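Local coordinates for protein Non-ribosomal peptide synthetase (Streptomyces halstedii, PDB 3WV4) that is a non-ribosomal peptide synthetase built around an AMP-binding enzyme domain of the ANL clan, at residues A[92-97]-A[187-192]; A[134-139]-A[206-211]; A[139-144]-A[198-203]; A[152-157]-A[163-168]. All blocks are in the same frame, centred on the assembly; numbering follows the deposited sequence.

Interaction 1: A[92-97]-A[187-192]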
# COMPACT_ATOMS: atom_id res chain seq x y z
N VAL A 92 -14.26 17.38 10.54
CA VAL A 92 -14.24 15.96 10.20
C VAL A 92 -13.62 15.32 11.40
O VAL A 92 -12.56 15.69 11.79
CB VAL A 92 -13.40 15.65 8.94
CG1 VAL A 92 -13.33 14.17 8.73
CG2 VAL A 92 -13.99 16.31 7.72
N ALA A 93 -14.29 14.35 11.98
CA ALA A 93 -13.92 13.89 13.29
C ALA A 93 -13.41 12.46 13.25
O ALA A 93 -13.57 11.74 12.25
CB ALA A 93 -15.12 14.02 14.24
N ARG A 94 -12.84 12.06 14.38
CA ARG A 94 -12.32 10.72 14.55
C ARG A 94 -13.30 9.69 14.08
O ARG A 94 -14.46 9.74 14.42
CB ARG A 94 -12.03 10.49 16.02
CG ARG A 94 -11.27 9.21 16.31
CD ARG A 94 -10.98 9.15 17.79
NE ARG A 94 -10.50 7.82 18.15
CZ ARG A 94 -10.46 7.33 19.38
NH1 ARG A 94 -10.88 8.05 20.40
NH2 ARG A 94 -10.00 6.10 19.60
N GLY A 95 -12.85 8.77 13.25
CA GLY A 95 -13.69 7.64 12.83
C GLY A 95 -14.45 7.89 11.55
O GLY A 95 -14.93 6.96 10.93
N GLU A 96 -14.53 9.15 11.14
CA GLU A 96 -15.29 9.51 9.93
C GLU A 96 -14.40 9.27 8.73
O GLU A 96 -13.17 9.31 8.86
CB GLU A 96 -15.79 10.96 10.00
CG GLU A 96 -16.75 11.19 11.18
CD GLU A 96 -17.50 12.51 11.10
OE1 GLU A 96 -16.85 13.58 10.93
OE2 GLU A 96 -18.76 12.48 11.19
N ARG A 97 -15.03 9.05 7.58
CA ARG A 97 -14.31 8.74 6.36
C ARG A 97 -14.16 9.96 5.46
O ARG A 97 -15.04 10.84 5.45
CB ARG A 97 -15.00 7.62 5.55
CG ARG A 97 -14.85 6.18 6.04
CD ARG A 97 -15.61 5.90 7.32
NE ARG A 97 -17.04 6.22 7.18
CZ ARG A 97 -17.85 6.52 8.19
NH1 ARG A 97 -17.39 6.53 9.41
NH2 ARG A 97 -19.13 6.79 7.95
N ALA A 187 -1.30 16.87 18.60
CA ALA A 187 -1.76 15.48 18.51
C ALA A 187 -3.19 15.42 18.99
O ALA A 187 -3.71 16.37 19.54
CB ALA A 187 -0.90 14.57 19.36
N VAL A 188 -3.82 14.28 18.76
CA VAL A 188 -5.17 14.05 19.18
C VAL A 188 -5.19 12.58 19.48
O VAL A 188 -4.34 11.87 18.96
CB VAL A 188 -6.12 14.41 18.02
CG1 VAL A 188 -6.96 13.23 17.56
CG2 VAL A 188 -6.92 15.65 18.30
N GLU A 189 -6.15 12.13 20.28
CA GLU A 189 -6.31 10.73 20.63
C GLU A 189 -6.66 9.88 19.41
O GLU A 189 -7.67 10.09 18.78
CB GLU A 189 -7.43 10.60 21.69
CG GLU A 189 -7.90 9.18 22.05
CD GLU A 189 -7.13 8.52 23.20
OE1 GLU A 189 -5.97 8.90 23.46
OE2 GLU A 189 -7.70 7.59 23.82
N VAL A 190 -5.79 8.93 19.08
CA VAL A 190 -6.09 7.91 18.06
C VAL A 190 -5.66 6.57 18.61
O VAL A 190 -4.55 6.44 19.12
CB VAL A 190 -5.31 8.17 16.78
CG1 VAL A 190 -5.59 7.08 15.74
CG2 VAL A 190 -5.64 9.56 16.25
N SER A 191 -6.53 5.58 18.53
CA SER A 191 -6.20 4.26 19.09
C SER A 191 -5.56 3.42 18.01
O SER A 191 -5.92 3.56 16.84
CB SER A 191 -7.46 3.55 19.59
OG SER A 191 -7.18 2.18 19.82
N PRO A 192 -4.62 2.54 18.38
CA PRO A 192 -4.07 1.60 17.42
C PRO A 192 -5.13 0.74 16.76
O PRO A 192 -4.89 0.19 15.68
CB PRO A 192 -3.17 0.74 18.27
CG PRO A 192 -2.64 1.73 19.28
CD PRO A 192 -3.81 2.59 19.61
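R94 reaches across to E189, V190 and S191 with a fully stretched side chain. Its CG stands opposite the backbone N (chi1 -170°), and the chain then runs straight to NE, spanning a gap in which the closest CA pair, R94 and V190, is 7.7 Å apart. V190 CA and E189 O lie over one face of the guanidinium, R94 NE being 3.7 Å from E189 O. The aliphatic R94 CD touches E189 O as well, at 3.6 Å. At the edge of the group, near its plane, R94 NH2 meets S191 CB at 3.6 Å. R94 NH1 touches E189 CG at the same distance. The E189 carboxylate does not grip the arginine: R94 NH1 and E189 OE2 remain 4.7 Å apart, with the two planar groups 89° from each other. What the charge does find is D194, which forms a salt bridge with R94 NE and also accepts a hydrogen bond from S191 N, so one carboxylate serves both segments.

Both segments are loops of the alpha/beta domain, 92-97 leading into strand 97-101 of its parallel sheet and 187-192 running toward strand 195-200. R94 sits on a type II turn from A93 to E96, closed by E96 N to A93 O at 3.0 Å, with G95 at the positive phi (93°) that this turn needs in its third position. E96 folds back over the turn: its OE1 receives A93 N on the anti side, somewhat out of the carboxylate plane, and R144 NE makes a salt bridge to that same oxygen.

Interaction 2: A[134-139]-A[206-211]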
# COMPACT_ATOMS: atom_id res chain seq x y z
N LEU A 134 -18.73 4.80 -8.82
CA LEU A 134 -18.47 5.85 -7.83
C LEU A 134 -19.61 6.02 -6.85
O LEU A 134 -19.39 5.97 -5.64
CB LEU A 134 -18.17 7.18 -8.53
CG LEU A 134 -16.75 7.13 -9.09
CD1 LEU A 134 -16.53 8.15 -10.20
CD2 LEU A 134 -15.74 7.35 -7.97
N ARG A 135 -20.84 6.15 -7.35
CA ARG A 135 -21.96 6.34 -6.43
C ARG A 135 -22.06 5.21 -5.42
O ARG A 135 -22.34 5.46 -4.26
CB ARG A 135 -23.33 6.57 -7.14
CG ARG A 135 -23.93 5.39 -7.86
CD ARG A 135 -25.42 5.68 -8.20
NE ARG A 135 -25.66 7.12 -8.33
CZ ARG A 135 -25.61 7.80 -9.47
NH1 ARG A 135 -25.33 7.20 -10.63
NH2 ARG A 135 -25.88 9.10 -9.45
N SER A 136 -21.92 3.96 -5.87
CA SER A 136 -22.05 2.78 -5.00
C SER A 136 -20.95 2.76 -3.93
O SER A 136 -21.22 2.57 -2.74
CB SER A 136 -21.96 1.50 -5.87
OG SER A 136 -21.86 0.35 -5.06
N VAL A 137 -19.72 2.98 -4.36
CA VAL A 137 -18.55 2.89 -3.47
C VAL A 137 -18.60 4.04 -2.46
O VAL A 137 -18.48 3.83 -1.25
CB VAL A 137 -17.24 2.87 -4.30
CG1 VAL A 137 -16.02 3.04 -3.41
CG2 VAL A 137 -17.13 1.55 -5.05
N ILE A 138 -18.88 5.24 -2.95
CA ILE A 138 -18.95 6.40 -2.08
C ILE A 138 -20.03 6.26 -1.03
O ILE A 138 -19.77 6.49 0.15
CB ILE A 138 -19.14 7.69 -2.90
CG1 ILE A 138 -17.87 7.91 -3.71
CG2 ILE A 138 -19.48 8.88 -2.00
CD1 ILE A 138 -17.84 9.18 -4.51
N ALA A 139 -21.23 5.83 -1.44
CA ALA A 139 -22.31 5.55 -0.49
C ALA A 139 -21.93 4.40 0.44
O ALA A 139 -22.25 4.44 1.62
CB ALA A 139 -23.63 5.22 -1.21
N ALA A 206 -19.61 -5.75 -9.09
CA ALA A 206 -19.74 -6.39 -7.80
C ALA A 206 -20.37 -5.43 -6.80
O ALA A 206 -20.28 -4.20 -6.96
CB ALA A 206 -18.35 -6.80 -7.30
N ALA A 207 -21.02 -5.99 -5.77
CA ALA A 207 -21.44 -5.23 -4.64
C ALA A 207 -20.18 -4.59 -3.99
O ALA A 207 -19.12 -5.23 -3.97
CB ALA A 207 -22.14 -6.13 -3.64
N PRO A 208 -20.31 -3.35 -3.47
CA PRO A 208 -19.17 -2.68 -2.90
C PRO A 208 -18.61 -3.44 -1.68
O PRO A 208 -19.36 -3.98 -0.87
CB PRO A 208 -19.70 -1.32 -2.51
CG PRO A 208 -21.20 -1.45 -2.44
CD PRO A 208 -21.57 -2.60 -3.31
N LYS A 209 -17.29 -3.47 -1.56
CA LYS A 209 -16.64 -4.33 -0.57
C LYS A 209 -15.24 -3.81 -0.33
O LYS A 209 -14.45 -3.79 -1.23
CB LYS A 209 -16.59 -5.76 -1.10
CG LYS A 209 -16.13 -6.73 -0.04
CD LYS A 209 -16.17 -8.20 -0.45
CE LYS A 209 -14.99 -8.57 -1.32
NZ LYS A 209 -14.99 -10.05 -1.54
N ALA A 210 -14.97 -3.36 0.89
CA ALA A 210 -13.72 -2.79 1.26
C ALA A 210 -13.17 -3.54 2.44
O ALA A 210 -13.91 -3.86 3.37
CB ALA A 210 -13.90 -1.33 1.63
N VAL A 211 -11.88 -3.78 2.43
CA VAL A 211 -11.22 -4.24 3.64
C VAL A 211 -10.97 -3.07 4.60
O VAL A 211 -10.51 -2.03 4.18
CB VAL A 211 -9.90 -4.91 3.30
CG1 VAL A 211 -9.22 -5.44 4.56
CG2 VAL A 211 -10.17 -6.03 2.30
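P208 sets its ring against S136 and V137 on helix 131-141, joining that helix to the loop between the antiparallel strands 195-200 and 210-214. This loop is probably the signature loop of the AMP-binding enzymes, rich in glycine, serine and threonine. The tight part is a single fit: S136 OG lies 3.2 Å from P208 CG and 3.4 Å from P208 CD, so the hydroxyl oxygen rests on the carbon edge of the pyrrolidine ring. It is placed there by its torsion, opposite the backbone N (chi1 171°), which swings OG off the helix surface toward the loop. A carbon partner makes this packing, not a hydrogen bond.

Beside it the fit slackens. The nearest CA atoms, of V137 and P208, are 5.6 Å apart, but V137 CA comes no closer than 4.5 Å to P208 CB, and the buried V137 side chain leans instead on Y200. On the solvent side A206 and A207 are exposed, and the A207 CB points away from the helix, as does that of K209. The interface is accordingly small, 109 Å² in all. The helix backbone adds a looser approach, S136 O standing 4.0 Å from P208 CG.

Interaction 3: A[139-144]-A[198-203]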
# COMPACT_ATOMS: atom_id res chain seq x y z
N ALA A 139 -21.23 5.83 -1.44
CA ALA A 139 -22.31 5.55 -0.49
C ALA A 139 -21.93 4.40 0.44
O ALA A 139 -22.25 4.44 1.62
CB ALA A 139 -23.63 5.22 -1.21
N ASP A 140 -21.28 3.37 -0.05
CA ASP A 140 -20.86 2.32 0.91
C ASP A 140 -19.85 2.91 1.95
O ASP A 140 -19.96 2.65 3.15
CB ASP A 140 -20.24 1.14 0.19
CG ASP A 140 -19.97 -0.03 1.14
OD1 ASP A 140 -20.96 -0.65 1.51
OD2 ASP A 140 -18.78 -0.29 1.52
N ALA A 141 -18.94 3.78 1.50
CA ALA A 141 -17.93 4.39 2.40
C ALA A 141 -18.55 5.35 3.33
O ALA A 141 -18.05 5.57 4.47
CB ALA A 141 -16.88 5.11 1.59
N ASP A 142 -19.62 5.99 2.86
CA ASP A 142 -20.37 6.91 3.71
C ASP A 142 -19.47 8.00 4.32
O ASP A 142 -19.45 8.19 5.54
CB ASP A 142 -21.14 6.09 4.78
CG ASP A 142 -22.06 6.94 5.68
OD1 ASP A 142 -22.51 8.04 5.27
OD2 ASP A 142 -22.28 6.50 6.84
N PRO A 143 -18.77 8.77 3.47
CA PRO A 143 -17.80 9.74 4.02
C PRO A 143 -18.42 11.09 4.37
O PRO A 143 -19.58 11.32 4.16
CB PRO A 143 -16.84 9.94 2.87
CG PRO A 143 -17.75 9.88 1.68
CD PRO A 143 -18.80 8.84 2.01
N ARG A 144 -17.59 11.97 4.90
CA ARG A 144 -17.96 13.29 5.30
C ARG A 144 -17.77 14.20 4.09
O ARG A 144 -18.52 15.14 3.88
CB ARG A 144 -17.01 13.63 6.43
CG ARG A 144 -17.34 14.79 7.27
CD ARG A 144 -18.42 14.54 8.29
NE ARG A 144 -18.40 15.70 9.19
CZ ARG A 144 -19.49 16.27 9.68
NH1 ARG A 144 -20.69 15.79 9.40
NH2 ARG A 144 -19.37 17.35 10.45
N LEU A 198 -9.76 2.29 4.28
CA LEU A 198 -10.66 1.34 3.63
C LEU A 198 -10.15 1.09 2.26
O LEU A 198 -9.97 2.02 1.47
CB LEU A 198 -12.11 1.86 3.49
CG LEU A 198 -12.89 2.24 4.75
CD1 LEU A 198 -14.36 2.47 4.41
CD2 LEU A 198 -12.77 1.19 5.86
N ILE A 199 -9.93 -0.16 1.94
CA ILE A 199 -9.42 -0.49 0.62
C ILE A 199 -10.50 -1.21 -0.13
O ILE A 199 -10.79 -2.37 0.19
CB ILE A 199 -8.23 -1.42 0.69
CG1 ILE A 199 -7.05 -0.77 1.38
CG2 ILE A 199 -7.84 -1.88 -0.71
CD1 ILE A 199 -6.39 0.31 0.54
N TYR A 200 -11.07 -0.57 -1.15
CA TYR A 200 -12.14 -1.21 -1.91
C TYR A 200 -11.53 -2.22 -2.85
O TYR A 200 -10.72 -1.87 -3.68
CB TYR A 200 -13.01 -0.15 -2.61
CG TYR A 200 -14.07 0.33 -1.68
CD1 TYR A 200 -15.27 -0.35 -1.56
CD2 TYR A 200 -13.87 1.42 -0.83
CE1 TYR A 200 -16.26 0.07 -0.67
CE2 TYR A 200 -14.83 1.82 0.07
CZ TYR A 200 -16.04 1.16 0.13
OH TYR A 200 -17.00 1.52 1.04
N THR A 201 -11.90 -3.49 -2.71
CA THR A 201 -11.45 -4.57 -3.64
C THR A 201 -12.51 -4.97 -4.73
O THR A 201 -12.20 -5.60 -5.73
CB THR A 201 -11.17 -5.85 -2.82
OG1 THR A 201 -12.35 -6.19 -2.08
CG2 THR A 201 -10.04 -5.59 -1.85
N SER A 202 -13.74 -4.54 -4.57
CA SER A 202 -14.80 -4.90 -5.53
C SER A 202 -14.73 -4.14 -6.87
O SER A 202 -14.54 -2.95 -6.93
CB SER A 202 -16.12 -4.63 -4.89
OG SER A 202 -16.13 -3.37 -4.28
N GLY A 203 -14.92 -4.87 -7.95
CA GLY A 203 -14.97 -4.28 -9.28
C GLY A 203 -16.36 -3.70 -9.59
O GLY A 203 -17.31 -3.75 -8.78
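The C-terminal turn of helix 131-141 docks on the end of strand 195-200 here, D140 and A141 receiving the phenol of Y200 just before the chain enters its hairpin loop. The bond that fixes the contact runs from Y200 OH to D140 OD2 at 2.6 Å, a short distance for a phenol and a carboxylate. It uses the anti lone pair of OD2, the one turned away from the other carboxylate oxygen. OD2 sits at the edge of the tyrosine ring, near its plane, and is 3.4 Å from Y200 CE1; the carboxylate itself is turned 82° against the ring.

Two torsions bring the groups together. D140 holds CG opposite its backbone N (chi1 -172°), which carries the carboxylate out toward the strand, while Y200 keeps CG opposite its own carbonyl carbon (chi1 -86°) and extends the ring to the helix. The apolar contact is A141 CB to Y200 CE2 at 4.2 Å; A141 CB also comes to 3.6 Å from Y200 OH. The A141 N to Y200 OH approach of 3.0 Å has too poor an angle to count as a hydrogen bond.

The carbonyls of this last turn have partners outside the two segments, D140 O accepting W402 NE1 and A141 O accepting R97 NE. D142 then leaves the helix with positive phi and forms a salt bridge with R403. Y200 also packs on V123 and A210. Such a helix end, tied to the strand that leads into what is probably the signature loop, belongs to the alpha/beta core of an AMP-binding enzyme domain.

Interaction 4: A[152-157]-A[163-168]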
# COMPACT_ATOMS: atom_id res chain seq x y z
N THR A 152 -12.90 19.55 -13.12
CA THR A 152 -13.68 18.69 -14.01
C THR A 152 -14.03 17.41 -13.24
O THR A 152 -15.19 17.01 -13.18
CB THR A 152 -12.98 18.45 -15.39
OG1 THR A 152 -11.56 18.44 -15.23
CG2 THR A 152 -13.34 19.55 -16.37
N ALA A 153 -13.02 16.80 -12.62
CA ALA A 153 -13.23 15.57 -11.84
C ALA A 153 -14.17 15.80 -10.67
O ALA A 153 -14.95 14.94 -10.33
CB ALA A 153 -11.90 14.99 -11.36
N ALA A 154 -14.08 16.98 -10.05
CA ALA A 154 -14.96 17.28 -8.94
C ALA A 154 -16.39 17.46 -9.45
O ALA A 154 -17.33 17.15 -8.73
CB ALA A 154 -14.50 18.52 -8.18
N ASP A 155 -16.56 17.99 -10.65
CA ASP A 155 -17.94 18.09 -11.22
C ASP A 155 -18.50 16.70 -11.50
O ASP A 155 -19.65 16.42 -11.17
CB ASP A 155 -18.01 18.95 -12.48
CG ASP A 155 -17.81 20.43 -12.16
OD1 ASP A 155 -18.32 20.91 -11.11
OD2 ASP A 155 -17.13 21.11 -12.95
N ARG A 156 -17.70 15.82 -12.08
CA ARG A 156 -18.16 14.44 -12.25
C ARG A 156 -18.58 13.82 -10.91
O ARG A 156 -19.63 13.18 -10.82
CB ARG A 156 -17.12 13.61 -12.99
CG ARG A 156 -16.97 14.00 -14.46
CD ARG A 156 -16.23 12.95 -15.28
NE ARG A 156 -15.05 12.39 -14.59
CZ ARG A 156 -13.81 12.90 -14.60
NH1 ARG A 156 -13.52 14.00 -15.29
NH2 ARG A 156 -12.84 12.30 -13.91
N LEU A 157 -17.81 14.06 -9.85
CA LEU A 157 -18.17 13.50 -8.55
C LEU A 157 -19.43 14.07 -7.96
O LEU A 157 -20.14 13.36 -7.25
CB LEU A 157 -17.03 13.62 -7.52
CG LEU A 157 -15.93 12.56 -7.58
CD1 LEU A 157 -15.62 12.08 -8.99
CD2 LEU A 157 -14.67 13.07 -6.90
N LEU A 163 -22.59 14.95 -1.09
CA LEU A 163 -21.59 15.41 -0.12
C LEU A 163 -20.72 16.47 -0.78
O LEU A 163 -20.58 16.48 -2.01
CB LEU A 163 -20.73 14.26 0.38
CG LEU A 163 -21.57 13.15 1.08
CD1 LEU A 163 -20.83 11.82 1.03
CD2 LEU A 163 -22.02 13.50 2.49
N PRO A 164 -20.13 17.34 0.03
CA PRO A 164 -19.11 18.28 -0.44
C PRO A 164 -17.92 17.63 -1.12
O PRO A 164 -17.34 16.71 -0.58
CB PRO A 164 -18.66 19.01 0.84
CG PRO A 164 -19.71 18.73 1.83
CD PRO A 164 -20.28 17.39 1.49
N VAL A 165 -17.60 18.09 -2.31
CA VAL A 165 -16.48 17.61 -3.10
C VAL A 165 -15.50 18.77 -3.21
O VAL A 165 -15.92 19.87 -3.58
CB VAL A 165 -16.94 17.29 -4.54
CG1 VAL A 165 -15.80 16.70 -5.37
CG2 VAL A 165 -18.15 16.37 -4.50
N TYR A 166 -14.21 18.53 -2.99
CA TYR A 166 -13.21 19.61 -3.02
C TYR A 166 -12.14 19.29 -4.01
O TYR A 166 -11.62 18.20 -3.99
CB TYR A 166 -12.58 19.76 -1.68
CG TYR A 166 -13.52 20.24 -0.63
CD1 TYR A 166 -13.73 21.60 -0.42
CD2 TYR A 166 -14.20 19.33 0.15
CE1 TYR A 166 -14.62 22.06 0.54
CE2 TYR A 166 -15.09 19.75 1.14
CZ TYR A 166 -15.30 21.13 1.35
OH TYR A 166 -16.19 21.64 2.31
N SER A 167 -11.80 20.24 -4.87
CA SER A 167 -10.64 20.14 -5.75
C SER A 167 -9.35 20.18 -4.94
O SER A 167 -9.22 21.00 -4.06
CB SER A 167 -10.64 21.34 -6.69
OG SER A 167 -9.67 21.20 -7.71
N ILE A 168 -8.37 19.34 -5.27
CA ILE A 168 -7.12 19.37 -4.50
C ILE A 168 -6.39 20.74 -4.62
O ILE A 168 -5.79 21.19 -3.68
CB ILE A 168 -6.18 18.20 -4.85
CG1 ILE A 168 -5.00 18.17 -3.89
CG2 ILE A 168 -5.61 18.34 -6.26
CD1 ILE A 168 -5.40 17.90 -2.46
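V165 holds CG1 opposite its backbone N (chi1 -177°), which brings this methyl against A154 and L157 on helix 151-160. L157 contributes a chi1 of -82°, its CG opposite the carbonyl carbon, and this lays the leucine across the valine at about a right angle. The contact lies inside a beta-alpha-beta unit, strand 145-148, helix 151-160 and strand 165-167, and packs the helix on the outermost strand of the parallel sheet.

One methyl carries the approach. V165 CG1 is 3.6 Å from A154 CB and 3.7 Å from A154 CA, close enough for the alanine to let the helix backbone settle near the strand: the CA atoms of A154 and V165 are only 6.0 Å apart. A154 and L157 stand three residues apart in the helix, on the side facing the sheet, and both also touch A148 of the neighbouring strand 145-148. All three residues of the contact are buried, and no hydrogen bond or charge pair crosses between the two segments.

The polar support comes from R158, just past the helical segment: it donates NH2 to V165 O and pairs through NH1 with D155 OD1, linking helix and strand edge. Y166 points its CB away from the helix, and its ring meets W86 edge to face, whereas S167 takes the N-cap position of helix 168-180. Around the valine methyl, the leucine closes the fit from two points of its chain, with L157 CB 4.0 Å and L157 CD2 4.1 Å from V165 CG1.

Interactions 2 and 3 share helix 131-141 and the 195-200/210-214 hairpin, their centres about 5 Å apart; the former packs a hydroxyl on carbon, the latter ties phenol to carboxylate, and both are partly buried. Interaction 4 is the fully buried, purely apolar one, nested in sequence within the loops closed by the other three; it meets interaction 2 where L134 CD1 lies 4.2 Å from L157 CD1. Interaction 1 is a loop contact near the surface, where an arginine relies on its long chain and an outside acid. It touches interaction 3 through probable hydrogen bonds, R97 O to R144 N at 2.8 Å, where strands 97-101 and 145-148 begin side by side, and R97 NE to A141 O.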